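Local coordinates for glutathione S-transferase enzyme with thioredoxin-like domain (Bradyrhizobium sp., PDB 4MF7), which probably catalyses the conjugation of glutathione to electrophilic substrates, as a glutathione transferase with a thioredoxin-like domain, at residues 214-219 with 225-230. Residues are numbered along the deposited sequence; the frame is centred on the assembly and turned at random.
Sequences NLIGFY and VAFDEL
Gly217 N donates to Asn214 O over 3.0 Å, closing the end of helix 203-215 where the chain uncoils at Ile216, whose side chain lies on the ring of Phe227. Ile216 CG2 sits over one face of that ring, displaced toward its rim and 3.9 Å from Phe227 CD1, in a CH-pi contact 25° off the ring normal. The other branch lies above the same face, with Ile216 CD1 4.0 Å from Phe227 CE2, so the isoleucine spans the ring. Phe227 holds its CG anti to the backbone N (chi1 -170°), which brings the ring across the isoleucine at about a right angle. In the helical C-terminal domain of this glutathione transferase fold, the contact spans the short helix 221-224, whose end is a Schellman motif with Ala226 at positive phi (56°). Beyond it, Glu229 N bonds to Ala226 O at 3.1 Å in a 3-10 turn. Ile216 CG2 also meets Val225 CG2 at 4.3 Å. An alanine at Ile216 lacks both the CG2 and CD1 methyls, which would probably open a gap over this ring face and beside Val225 CG2. Leu237 of helix 232-241 packs against both Ile216 and Phe227, while Arg222 touches the same pair from helix 221-224.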
# COMPACT_ATOMS: atom_id res chain seq x y z
N ASN A 214 13.37 -9.89 -10.25
CA ASN A 214 12.99 -9.47 -11.60
C ASN A 214 13.82 -8.28 -12.11
O ASN A 214 14.10 -8.17 -13.31
CB ASN A 214 11.51 -9.12 -11.62
CG ASN A 214 11.01 -8.77 -13.01
OD1 ASN A 214 10.79 -9.65 -13.84
ND2 ASN A 214 10.85 -7.48 -13.28
N LEU A 215 14.20 -7.40 -11.19
CA LEU A 215 14.95 -6.18 -11.51
C LEU A 215 16.26 -6.51 -12.22
O LEU A 215 16.69 -5.78 -13.11
CB LEU A 215 15.25 -5.42 -10.22
CG LEU A 215 15.57 -3.94 -10.29
CD1 LEU A 215 14.28 -3.15 -10.46
CD2 LEU A 215 16.28 -3.55 -9.01
N ILE A 216 16.85 -7.63 -11.83
CA ILE A 216 18.13 -8.09 -12.33
C ILE A 216 17.94 -9.33 -13.21
O ILE A 216 18.87 -10.13 -13.39
CB ILE A 216 19.09 -8.44 -11.17
CG1 ILE A 216 18.55 -9.63 -10.35
CG2 ILE A 216 19.33 -7.21 -10.30
CD1 ILE A 216 19.53 -10.25 -9.39
N GLY A 217 16.73 -9.46 -13.75
CA GLY A 217 16.34 -10.64 -14.49
C GLY A 217 16.96 -10.65 -15.87
O GLY A 217 17.46 -11.69 -16.30
N PHE A 218 16.96 -9.50 -16.54
CA PHE A 218 17.37 -9.44 -17.95
C PHE A 218 18.87 -9.17 -18.16
O PHE A 218 19.59 -8.75 -17.23
CB PHE A 218 16.49 -8.45 -18.75
CG PHE A 218 16.76 -7.00 -18.46
CD1 PHE A 218 17.74 -6.30 -19.18
CD2 PHE A 218 16.00 -6.30 -17.53
CE1 PHE A 218 17.98 -4.96 -18.93
CE2 PHE A 218 16.22 -4.94 -17.29
CZ PHE A 218 17.22 -4.28 -17.99
N TYR A 219 19.32 -9.44 -19.38
CA TYR A 219 20.74 -9.32 -19.72
C TYR A 219 21.22 -7.88 -19.56
O TYR A 219 20.66 -6.95 -20.15
CB TYR A 219 21.02 -9.79 -21.16
CG TYR A 219 22.49 -9.93 -21.45
CD1 TYR A 219 23.25 -10.94 -20.85
CD2 TYR A 219 23.14 -9.04 -22.32
CE1 TYR A 219 24.61 -11.06 -21.11
CE2 TYR A 219 24.49 -9.16 -22.59
CZ TYR A 219 25.22 -10.18 -21.98
OH TYR A 219 26.57 -10.31 -22.23
N VAL A 225 22.39 -1.56 -12.77
CA VAL A 225 22.05 -1.08 -11.44
C VAL A 225 23.19 -1.26 -10.44
O VAL A 225 23.03 -0.97 -9.26
CB VAL A 225 20.74 -1.70 -10.91
CG1 VAL A 225 19.60 -1.41 -11.89
CG2 VAL A 225 20.86 -3.19 -10.61
N ALA A 226 24.34 -1.73 -10.92
CA ALA A 226 25.51 -1.99 -10.10
C ALA A 226 25.18 -2.94 -8.96
O ALA A 226 25.66 -2.76 -7.84
CB ALA A 226 26.10 -0.69 -9.57
N PHE A 227 24.41 -3.99 -9.26
CA PHE A 227 23.98 -4.90 -8.23
C PHE A 227 25.15 -5.55 -7.48
O PHE A 227 25.06 -5.77 -6.28
CB PHE A 227 23.11 -6.00 -8.82
CG PHE A 227 22.41 -6.87 -7.80
CD1 PHE A 227 21.32 -6.37 -7.08
CD2 PHE A 227 22.80 -8.18 -7.58
CE1 PHE A 227 20.67 -7.16 -6.15
CE2 PHE A 227 22.13 -8.99 -6.64
CZ PHE A 227 21.07 -8.48 -5.94
N ASP A 228 26.20 -5.91 -8.21
CA ASP A 228 27.29 -6.69 -7.61
C ASP A 228 28.24 -5.82 -6.78
O ASP A 228 29.11 -6.36 -6.12
CB ASP A 228 28.02 -7.52 -8.67
CG ASP A 228 27.10 -8.57 -9.28
OD1 ASP A 228 26.50 -9.34 -8.51
OD2 ASP A 228 26.93 -8.61 -10.52
N GLU A 229 28.01 -4.50 -6.79
CA GLU A 229 28.68 -3.56 -5.88
C GLU A 229 27.95 -3.44 -4.54
O GLU A 229 28.49 -2.93 -3.55
CB GLU A 229 28.88 -2.20 -6.54
CG GLU A 229 29.89 -2.22 -7.69
CD GLU A 229 31.26 -2.68 -7.24
OE1 GLU A 229 31.75 -3.72 -7.74
OE2 GLU A 229 31.82 -2.03 -6.34
N LEU A 230 26.72 -3.96 -4.46
CA LEU A 230 26.06 -4.12 -3.17
C LEU A 230 26.60 -5.31 -2.37
O LEU A 230 27.33 -6.18 -2.89
CB LEU A 230 24.53 -4.25 -3.37
CG LEU A 230 23.88 -3.10 -4.13
CD1 LEU A 230 22.47 -3.57 -4.54
CD2 LEU A 230 23.82 -1.83 -3.30